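Uncharacterized protein (Capnocytophaga ochracea, PDB 4W9R) is of unknown function but carries a putative esterase domain of the alpha/beta-hydrolase clan, followed by a helical C-terminal region. Local coordinates at residues 293-305 and 314-326. Sequence-based numbering, arbitrary orientation.
Sequences DWESLKKLAKYVE and MPNFFLAEYYEKI
With CG of Trp294 anti to its own carbonyl carbon (chi1 -51°), the indole turns a face to Lys325, whose chain bends at chi2 (-58°) and passes obliquely over it. Lys325 CB sits 3.6 Å from the centroid of the five-membered ring of Trp294, a CH-pi contact, and the later methylenes continue over the six-membered ring, CE reaching 3.5 Å from Trp294 CH2. The same chemistry recurs one turn along: Lys298 lays CB over the centre of the Tyr322 ring, 3.6 Å from its centroid, while the backbone oxygen of Trp294 lies at that ring's edge. Between and beyond these two pairs the packing is apolar, with Phe318 set among Leu297, Leu300, Ala301 and Val304. The helix axes run antiparallel (165°), 8.1 Å apart at their closest. The small side chain of Ala301 is consistent with this approach: its CB touches Pro315 O and Phe318 CB. Val304 meets the selenomethionine methyl of Met314. Phe318 also stacks on Tyr285, while Glu321 hydrogen-bonds Tyr285 OH through OE1 and salt-bridges Arg356 through OE2. Replacing Trp294 with an alanine is likely to leave the Lys325 methylenes without their aromatic floor and open a gap here. This antiparallel pair, in a run of C-terminal helices perhaps resembling tetratricopeptide-type repeats, is thus held by apolar and CH-pi packing, the two lysines contributing hydrocarbon rather than charge.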
ATOM      1  N   ASP B 293       1.172 -16.645 -40.045  1.00 54.40           N
ATOM      2  CA  ASP B 293       1.896 -15.520 -40.614  1.00 59.88           C
ATOM      3  C   ASP B 293       3.382 -15.754 -40.401  1.00 58.76           C
ATOM      4  O   ASP B 293       3.892 -15.614 -39.292  1.00 62.42           O
ATOM      5  CB  ASP B 293       1.440 -14.212 -39.960  1.00 60.92           C
ATOM      6  CG  ASP B 293       2.379 -13.057 -40.231  1.00 67.06           C
ATOM      7  OD1 ASP B 293       2.929 -12.976 -41.350  1.00 90.33           O
ATOM      8  OD2 ASP B 293       2.560 -12.224 -39.319  1.00 39.87           O
ATOM      9  N   TRP B 294       4.082 -16.068 -41.485  1.00 50.84           N
ATOM     10  CA  TRP B 294       5.466 -16.509 -41.373  1.00 46.13           C
ATOM     11  C   TRP B 294       6.468 -15.380 -41.528  1.00 43.99           C
ATOM     12  O   TRP B 294       7.653 -15.559 -41.259  1.00 54.81           O
ATOM     13  CB  TRP B 294       5.751 -17.605 -42.402  1.00 44.83           C
ATOM     14  CG  TRP B 294       4.747 -18.721 -42.375  1.00 44.32           C
ATOM     15  CD1 TRP B 294       3.984 -19.159 -43.418  1.00 39.30           C
ATOM     16  CD2 TRP B 294       4.383 -19.527 -41.246  1.00 41.80           C
ATOM     17  NE1 TRP B 294       3.177 -20.194 -43.013  1.00 35.17           N
ATOM     18  CE2 TRP B 294       3.401 -20.439 -41.683  1.00 39.63           C
ATOM     19  CE3 TRP B 294       4.795 -19.571 -39.910  1.00 40.88           C
ATOM     20  CZ2 TRP B 294       2.825 -21.381 -40.834  1.00 39.13           C
ATOM     21  CZ3 TRP B 294       4.221 -20.508 -39.068  1.00 43.64           C
ATOM     22  CH2 TRP B 294       3.247 -21.400 -39.534  1.00 40.04           C
ATOM     23  N   GLU B 295       5.997 -14.211 -41.939  1.00 42.34           N
ATOM     24  CA  GLU B 295       6.897 -13.084 -42.116  1.00 47.92           C
ATOM     25  C   GLU B 295       7.286 -12.551 -40.743  1.00 50.72           C
ATOM     26  O   GLU B 295       8.392 -12.045 -40.548  1.00 47.25           O
ATOM     27  CB  GLU B 295       6.253 -11.995 -42.973  1.00 57.77           C
ATOM     28  CG  GLU B 295       7.252 -11.154 -43.757  1.00 77.54           C
ATOM     29  CD  GLU B 295       8.071 -11.975 -44.743  1.00 86.12           C
ATOM     30  OE1 GLU B 295       7.564 -13.005 -45.239  1.00 77.59           O
ATOM     31  OE2 GLU B 295       9.227 -11.591 -45.021  1.00 90.86           O
ATOM     32  N   SER B 296       6.370 -12.690 -39.791  1.00 45.86           N
ATOM     33  CA  SER B 296       6.626 -12.301 -38.412  1.00 44.01           C
ATOM     34  C   SER B 296       7.632 -13.243 -37.763  1.00 44.56           C
ATOM     35  O   SER B 296       8.425 -12.832 -36.917  1.00 46.57           O
ATOM     36  CB  SER B 296       5.325 -12.283 -37.605  1.00 43.09           C
ATOM     37  OG  SER B 296       4.473 -11.231 -38.023  1.00 45.77           O
ATOM     38  N   LEU B 297       7.598 -14.509 -38.169  1.00 44.84           N
ATOM     39  CA  LEU B 297       8.489 -15.520 -37.613  1.00 32.55           C
ATOM     40  C   LEU B 297       9.948 -15.225 -37.949  1.00 38.29           C
ATOM     41  O   LEU B 297      10.833 -15.401 -37.112  1.00 40.73           O
ATOM     42  CB  LEU B 297       8.102 -16.910 -38.122  1.00 29.12           C
ATOM     43  CG  LEU B 297       8.920 -18.087 -37.588  1.00 31.54           C
ATOM     44  CD1 LEU B 297       8.847 -18.149 -36.071  1.00 33.49           C
ATOM     45  CD2 LEU B 297       8.440 -19.391 -38.203  1.00 40.39           C
ATOM     46  N   LYS B 298      10.191 -14.772 -39.174  1.00 35.85           N
ATOM     47  CA  LYS B 298      11.539 -14.425 -39.610  1.00 39.75           C
ATOM     48  C   LYS B 298      12.067 -13.232 -38.823  1.00 43.54           C
ATOM     49  O   LYS B 298      13.215 -13.226 -38.375  1.00 46.92           O
ATOM     50  CB  LYS B 298      11.562 -14.116 -41.108  1.00 46.18           C
ATOM     51  CG  LYS B 298      12.954 -13.874 -41.678  1.00 52.06           C
ATOM     52  CD  LYS B 298      12.881 -13.421 -43.130  1.00 62.21           C
ATOM     53  CE  LYS B 298      14.249 -13.449 -43.797  1.00 64.71           C
ATOM     54  NZ  LYS B 298      15.227 -12.561 -43.112  1.00 76.30           N
ATOM     55  N   LYS B 299      11.217 -12.223 -38.657  1.00 36.62           N
ATOM     56  CA  LYS B 299      11.589 -11.017 -37.931  1.00 47.29           C
ATOM     57  C   LYS B 299      11.707 -11.285 -36.433  1.00 54.17           C
ATOM     58  O   LYS B 299      12.479 -10.627 -35.736  1.00 52.66           O
ATOM     59  CB  LYS B 299      10.576  -9.901 -38.199  1.00 41.97           C
ATOM     60  CG  LYS B 299      10.640  -9.351 -39.617  1.00 36.39           C
ATOM     61  CD  LYS B 299       9.616  -8.251 -39.860  1.00 39.06           C
ATOM     62  CE  LYS B 299       8.209  -8.811 -39.958  1.00 58.25           C
ATOM     63  NZ  LYS B 299       7.231  -7.779 -40.408  1.00 63.15           N
ATOM     64  N   LEU B 300      10.944 -12.259 -35.943  1.00 47.62           N
ATOM     65  CA  LEU B 300      11.010 -12.644 -34.538  1.00 39.04           C
ATOM     66  C   LEU B 300      12.334 -13.334 -34.232  1.00 38.16           C
ATOM     67  O   LEU B 300      12.909 -13.148 -33.161  1.00 42.68           O
ATOM     68  CB  LEU B 300       9.842 -13.563 -34.170  1.00 31.28           C
ATOM     69  CG  LEU B 300       9.814 -14.098 -32.736  1.00 25.86           C
ATOM     70  CD1 LEU B 300       9.721 -12.955 -31.734  1.00 22.51           C
ATOM     71  CD2 LEU B 300       8.664 -15.075 -32.547  1.00 22.33           C
ATOM     72  N   ALA B 301      12.810 -14.128 -35.185  1.00 36.84           N
ATOM     73  CA  ALA B 301      14.060 -14.860 -35.024  1.00 36.62           C
ATOM     74  C   ALA B 301      15.242 -13.912 -34.867  1.00 40.54           C
ATOM     75  O   ALA B 301      16.108 -14.123 -34.018  1.00 44.32           O
ATOM     76  CB  ALA B 301      14.284 -15.790 -36.209  1.00 37.85           C
ATOM     77  N   LYS B 302      15.272 -12.867 -35.686  1.00 41.25           N
ATOM     78  CA  LYS B 302      16.373 -11.914 -35.652  1.00 43.47           C
ATOM     79  C   LYS B 302      16.250 -10.996 -34.444  1.00 47.80           C
ATOM     80  O   LYS B 302      17.249 -10.498 -33.925  1.00 50.89           O
ATOM     81  CB  LYS B 302      16.423 -11.096 -36.945  1.00 44.70           C
ATOM     82  CG  LYS B 302      17.763 -10.415 -37.189  1.00 73.75           C
ATOM     83  CD  LYS B 302      17.888  -9.921 -38.624  1.00 93.83           C
ATOM     84  CE  LYS B 302      19.278  -9.357 -38.897  1.00 90.66           C
ATOM     85  NZ  LYS B 302      19.445  -8.925 -40.313  1.00 76.13           N
ATOM     86  N   TYR B 303      15.017 -10.784 -33.995  1.00 48.37           N
ATOM     87  CA  TYR B 303      14.755  -9.921 -32.850  1.00 40.29           C
ATOM     88  C   TYR B 303      15.271 -10.535 -31.554  1.00 44.77           C
ATOM     89  O   TYR B 303      15.928  -9.862 -30.760  1.00 46.91           O
ATOM     90  CB  TYR B 303      13.260  -9.632 -32.732  1.00 36.15           C
ATOM     91  CG  TYR B 303      12.889  -8.768 -31.547  1.00 46.77           C
ATOM     92  CD1 TYR B 303      13.222  -7.420 -31.516  1.00 50.80           C
ATOM     93  CD2 TYR B 303      12.195  -9.295 -30.467  1.00 48.67           C
ATOM     94  CE1 TYR B 303      12.882  -6.624 -30.439  1.00 52.31           C
ATOM     95  CE2 TYR B 303      11.848  -8.507 -29.385  1.00 51.91           C
ATOM     96  CZ  TYR B 303      12.195  -7.171 -29.376  1.00 55.94           C
ATOM     97  OH  TYR B 303      11.854  -6.381 -28.302  1.00 58.62           O
ATOM     98  N   VAL B 304      14.972 -11.811 -31.340  1.00 38.97           N
ATOM     99  CA  VAL B 304      15.415 -12.487 -30.128  1.00 41.18           C
ATOM    100  C   VAL B 304      16.911 -12.770 -30.193  1.00 45.53           C
ATOM    101  O   VAL B 304      17.579 -12.855 -29.162  1.00 41.01           O
ATOM    102  CB  VAL B 304      14.641 -13.799 -29.887  1.00 35.21           C
ATOM    103  CG1 VAL B 304      13.166 -13.506 -29.652  1.00 33.54           C
ATOM    104  CG2 VAL B 304      14.821 -14.758 -31.052  1.00 35.68           C
ATOM    105  N   GLU B 305      17.436 -12.904 -31.406  1.00 45.12           N
ATOM    106  CA  GLU B 305      18.870 -13.074 -31.594  1.00 50.66           C
ATOM    107  C   GLU B 305      19.596 -11.810 -31.152  1.00 51.34           C
ATOM    108  O   GLU B 305      20.681 -11.870 -30.572  1.00 42.94           O
ATOM    109  CB  GLU B 305      19.197 -13.389 -33.054  1.00 51.99           C
ATOM    110  CG  GLU B 305      20.670 -13.676 -33.307  1.00 61.09           C
ATOM    111  CD  GLU B 305      21.007 -13.769 -34.784  1.00 73.59           C
ATOM    112  OE1 GLU B 305      20.376 -13.049 -35.588  1.00 77.20           O
ATOM    113  OE2 GLU B 305      21.903 -14.562 -35.138  1.00 77.82           O
HETATM  114  N   MSE B 314      17.175 -21.007 -29.817  1.00 46.18           N
HETATM  115  CA  MSE B 314      15.892 -20.457 -30.252  1.00 43.21           C
HETATM  116  C   MSE B 314      15.917 -19.629 -31.552  1.00 43.11           C
HETATM  117  O   MSE B 314      15.072 -19.852 -32.419  1.00 36.53           O
HETATM  118  CB  MSE B 314      15.279 -19.614 -29.130  1.00 31.74           C
HETATM  119  CG  MSE B 314      13.817 -19.292 -29.361  1.00 38.53           C
HETATM  120 SE   MSE B 314      12.973 -18.470 -27.817  0.65 56.12          SE
HETATM  121  CE  MSE B 314      13.707 -16.690 -28.014  1.00 32.85           C
ATOM    122  N   PRO B 315      16.857 -18.669 -31.692  1.00 39.98           N
ATOM    123  CA  PRO B 315      16.821 -17.843 -32.909  1.00 35.47           C
ATOM    124  C   PRO B 315      16.925 -18.642 -34.206  1.00 39.81           C
ATOM    125  O   PRO B 315      16.182 -18.373 -35.151  1.00 48.69           O
ATOM    126  CB  PRO B 315      18.041 -16.932 -32.748  1.00 37.39           C
ATOM    127  CG  PRO B 315      18.235 -16.833 -31.288  1.00 47.81           C
ATOM    128  CD  PRO B 315      17.892 -18.190 -30.755  1.00 45.61           C
ATOM    129  N   ASN B 316      17.830 -19.613 -34.249  1.00 33.39           N
ATOM    130  CA  ASN B 316      18.004 -20.418 -35.451  1.00 34.76           C
ATOM    131  C   ASN B 316      16.908 -21.465 -35.608  1.00 44.55           C
ATOM    132  O   ASN B 316      16.646 -21.931 -36.715  1.00 50.59           O
ATOM    133  CB  ASN B 316      19.378 -21.087 -35.451  1.00 34.85           C
ATOM    134  CG  ASN B 316      20.493 -20.121 -35.796  1.00 40.43           C
ATOM    135  OD1 ASN B 316      20.314 -19.216 -36.613  1.00 35.51           O
ATOM    136  ND2 ASN B 316      21.651 -20.303 -35.171  1.00 42.69           N
ATOM    137  N   PHE B 317      16.265 -21.831 -34.505  1.00 34.08           N
ATOM    138  CA  PHE B 317      15.126 -22.738 -34.575  1.00 27.23           C
ATOM    139  C   PHE B 317      13.946 -22.042 -35.245  1.00 36.60           C
ATOM    140  O   PHE B 317      13.271 -22.625 -36.091  1.00 39.41           O
ATOM    141  CB  PHE B 317      14.728 -23.232 -33.185  1.00 29.34           C
ATOM    142  CG  PHE B 317      13.581 -24.205 -33.194  1.00 36.56           C
ATOM    143  CD1 PHE B 317      13.807 -25.562 -33.347  1.00 28.86           C
ATOM    144  CD2 PHE B 317      12.275 -23.761 -33.050  1.00 42.72           C
ATOM    145  CE1 PHE B 317      12.754 -26.459 -33.355  1.00 36.63           C
ATOM    146  CE2 PHE B 317      11.218 -24.653 -33.056  1.00 33.64           C
ATOM    147  CZ  PHE B 317      11.458 -26.003 -33.208  1.00 32.32           C
ATOM    148  N   PHE B 318      13.700 -20.795 -34.853  1.00 37.31           N
ATOM    149  CA  PHE B 318      12.642 -19.994 -35.456  1.00 38.09           C
ATOM    150  C   PHE B 318      12.919 -19.762 -36.936  1.00 39.10           C
ATOM    151  O   PHE B 318      12.021 -19.864 -37.771  1.00 42.67           O
ATOM    152  CB  PHE B 318      12.497 -18.648 -34.738  1.00 34.16           C
ATOM    153  CG  PHE B 318      11.837 -18.740 -33.392  1.00 30.61           C
ATOM    154  CD1 PHE B 318      11.187 -19.898 -32.999  1.00 34.66           C
ATOM    155  CD2 PHE B 318      11.859 -17.661 -32.523  1.00 36.16           C
ATOM    156  CE1 PHE B 318      10.578 -19.981 -31.760  1.00 38.20           C
ATOM    157  CE2 PHE B 318      11.250 -17.737 -31.283  1.00 36.16           C
ATOM    158  CZ  PHE B 318      10.608 -18.899 -30.902  1.00 33.91           C
ATOM    159  N   LEU B 319      14.172 -19.453 -37.251  1.00 38.57           N
ATOM    160  CA  LEU B 319      14.575 -19.178 -38.623  1.00 35.32           C
ATOM    161  C   LEU B 319      14.480 -20.431 -39.492  1.00 37.44           C
ATOM    162  O   LEU B 319      14.048 -20.363 -40.642  1.00 44.69           O
ATOM    163  CB  LEU B 319      15.998 -18.617 -38.657  1.00 38.39           C
ATOM    164  CG  LEU B 319      16.506 -18.096 -40.001  1.00 38.20           C
ATOM    165  CD1 LEU B 319      15.642 -16.947 -40.502  1.00 25.55           C
ATOM    166  CD2 LEU B 319      17.959 -17.667 -39.885  1.00 27.76           C
ATOM    167  N   ALA B 320      14.883 -21.570 -38.936  1.00 40.10           N
ATOM    168  CA  ALA B 320      14.818 -22.836 -39.658  1.00 40.39           C
ATOM    169  C   ALA B 320      13.375 -23.208 -39.981  1.00 43.47           C
ATOM    170  O   ALA B 320      13.081 -23.695 -41.073  1.00 49.59           O
ATOM    171  CB  ALA B 320      15.482 -23.944 -38.856  1.00 34.96           C
ATOM    172  N   GLU B 321      12.477 -22.976 -39.028  1.00 36.73           N
ATOM    173  CA  GLU B 321      11.060 -23.231 -39.249  1.00 37.59           C
ATOM    174  C   GLU B 321      10.514 -22.310 -40.333  1.00 39.75           C
ATOM    175  O   GLU B 321       9.677 -22.717 -41.137  1.00 44.40           O
ATOM    176  CB  GLU B 321      10.262 -23.054 -37.955  1.00 27.98           C
ATOM    177  CG  GLU B 321      10.272 -24.275 -37.046  1.00 35.22           C
ATOM    178  CD  GLU B 321       9.284 -24.161 -35.897  1.00 50.17           C
ATOM    179  OE1 GLU B 321       8.843 -23.030 -35.594  1.00 42.64           O
ATOM    180  OE2 GLU B 321       8.944 -25.203 -35.299  1.00 54.81           O
ATOM    181  N   TYR B 322      10.996 -21.072 -40.353  1.00 30.88           N
ATOM    182  CA  TYR B 322      10.574 -20.105 -41.359  1.00 33.64           C
ATOM    183  C   TYR B 322      10.939 -20.564 -42.764  1.00 37.87           C
ATOM    184  O   TYR B 322      10.153 -20.416 -43.700  1.00 36.85           O
ATOM    185  CB  TYR B 322      11.195 -18.734 -41.089  1.00 27.34           C
ATOM    186  CG  TYR B 322      11.081 -17.786 -42.263  1.00 38.76           C
ATOM    187  CD1 TYR B 322       9.882 -17.148 -42.548  1.00 40.24           C
ATOM    188  CD2 TYR B 322      12.169 -17.536 -43.090  1.00 40.02           C
ATOM    189  CE1 TYR B 322       9.768 -16.283 -43.619  1.00 40.11           C
ATOM    190  CE2 TYR B 322      12.063 -16.672 -44.165  1.00 38.53           C
ATOM    191  CZ  TYR B 322      10.861 -16.050 -44.425  1.00 40.42           C
ATOM    192  OH  TYR B 322      10.746 -15.188 -45.492  1.00 50.84           O
ATOM    193  N   TYR B 323      12.137 -21.115 -42.907  1.00 32.14           N
ATOM    194  CA  TYR B 323      12.604 -21.581 -44.206  1.00 38.70           C
ATOM    195  C   TYR B 323      11.759 -22.746 -44.709  1.00 34.30           C
ATOM    196  O   TYR B 323      11.511 -22.868 -45.907  1.00 39.95           O
ATOM    197  CB  TYR B 323      14.080 -21.972 -44.131  1.00 36.28           C
ATOM    198  CG  TYR B 323      15.006 -20.777 -44.126  1.00 44.74           C
ATOM    199  CD1 TYR B 323      14.729 -19.662 -44.908  1.00 36.81           C
ATOM    200  CD2 TYR B 323      16.146 -20.756 -43.334  1.00 52.06           C
ATOM    201  CE1 TYR B 323      15.566 -18.562 -44.909  1.00 40.93           C
ATOM    202  CE2 TYR B 323      16.991 -19.659 -43.327  1.00 47.53           C
ATOM    203  CZ  TYR B 323      16.694 -18.566 -44.117  1.00 47.44           C
ATOM    204  OH  TYR B 323      17.528 -17.472 -44.117  1.00 52.15           O
ATOM    205  N   GLU B 324      11.305 -23.593 -43.789  1.00 29.38           N
ATOM    206  CA  GLU B 324      10.407 -24.685 -44.147  1.00 30.46           C
ATOM    207  C   GLU B 324       9.067 -24.154 -44.643  1.00 32.26           C
ATOM    208  O   GLU B 324       8.506 -24.668 -45.609  1.00 41.11           O
ATOM    209  CB  GLU B 324      10.190 -25.626 -42.958  1.00 24.52           C
ATOM    210  CG  GLU B 324      11.372 -26.534 -42.656  1.00 42.02           C
ATOM    211  CD  GLU B 324      11.050 -27.589 -41.612  1.00 56.97           C
ATOM    212  OE1 GLU B 324      10.697 -27.216 -40.472  1.00 54.16           O
ATOM    213  OE2 GLU B 324      11.145 -28.793 -41.934  1.00 60.46           O
ATOM    214  N   LYS B 325       8.565 -23.116 -43.980  1.00 33.79           N
ATOM    215  CA  LYS B 325       7.258 -22.555 -44.310  1.00 39.57           C
ATOM    216  C   LYS B 325       7.235 -21.889 -45.686  1.00 40.04           C
ATOM    217  O   LYS B 325       6.208 -21.898 -46.363  1.00 44.38           O
ATOM    218  CB  LYS B 325       6.824 -21.548 -43.243  1.00 38.33           C
ATOM    219  CG  LYS B 325       6.673 -22.140 -41.852  1.00 43.67           C
ATOM    220  CD  LYS B 325       5.676 -23.287 -41.833  1.00 39.12           C
ATOM    221  CE  LYS B 325       5.580 -23.910 -40.449  1.00 39.96           C
ATOM    222  NZ  LYS B 325       4.589 -25.019 -40.402  1.00 51.83           N
ATOM    223  N   ILE B 326       8.361 -21.309 -46.094  1.00 37.03           N
ATOM    224  CA  ILE B 326       8.434 -20.639 -47.391  1.00 34.90           C
ATOM    225  C   ILE B 326       8.961 -21.573 -48.476  1.00 46.63           C
ATOM    226  O   ILE B 326       9.110 -21.173 -49.631  1.00 50.47           O
ATOM    227  CB  ILE B 326       9.321 -19.382 -47.341  1.00 30.54           C
ATOM    228  CG1 ILE B 326      10.779 -19.761 -47.083  1.00 36.39           C
ATOM    229  CG2 ILE B 326       8.809 -18.411 -46.287  1.00 24.96           C
ATOM    230  CD1 ILE B 326      11.726 -18.585 -47.145  1.00 33.85           C
TER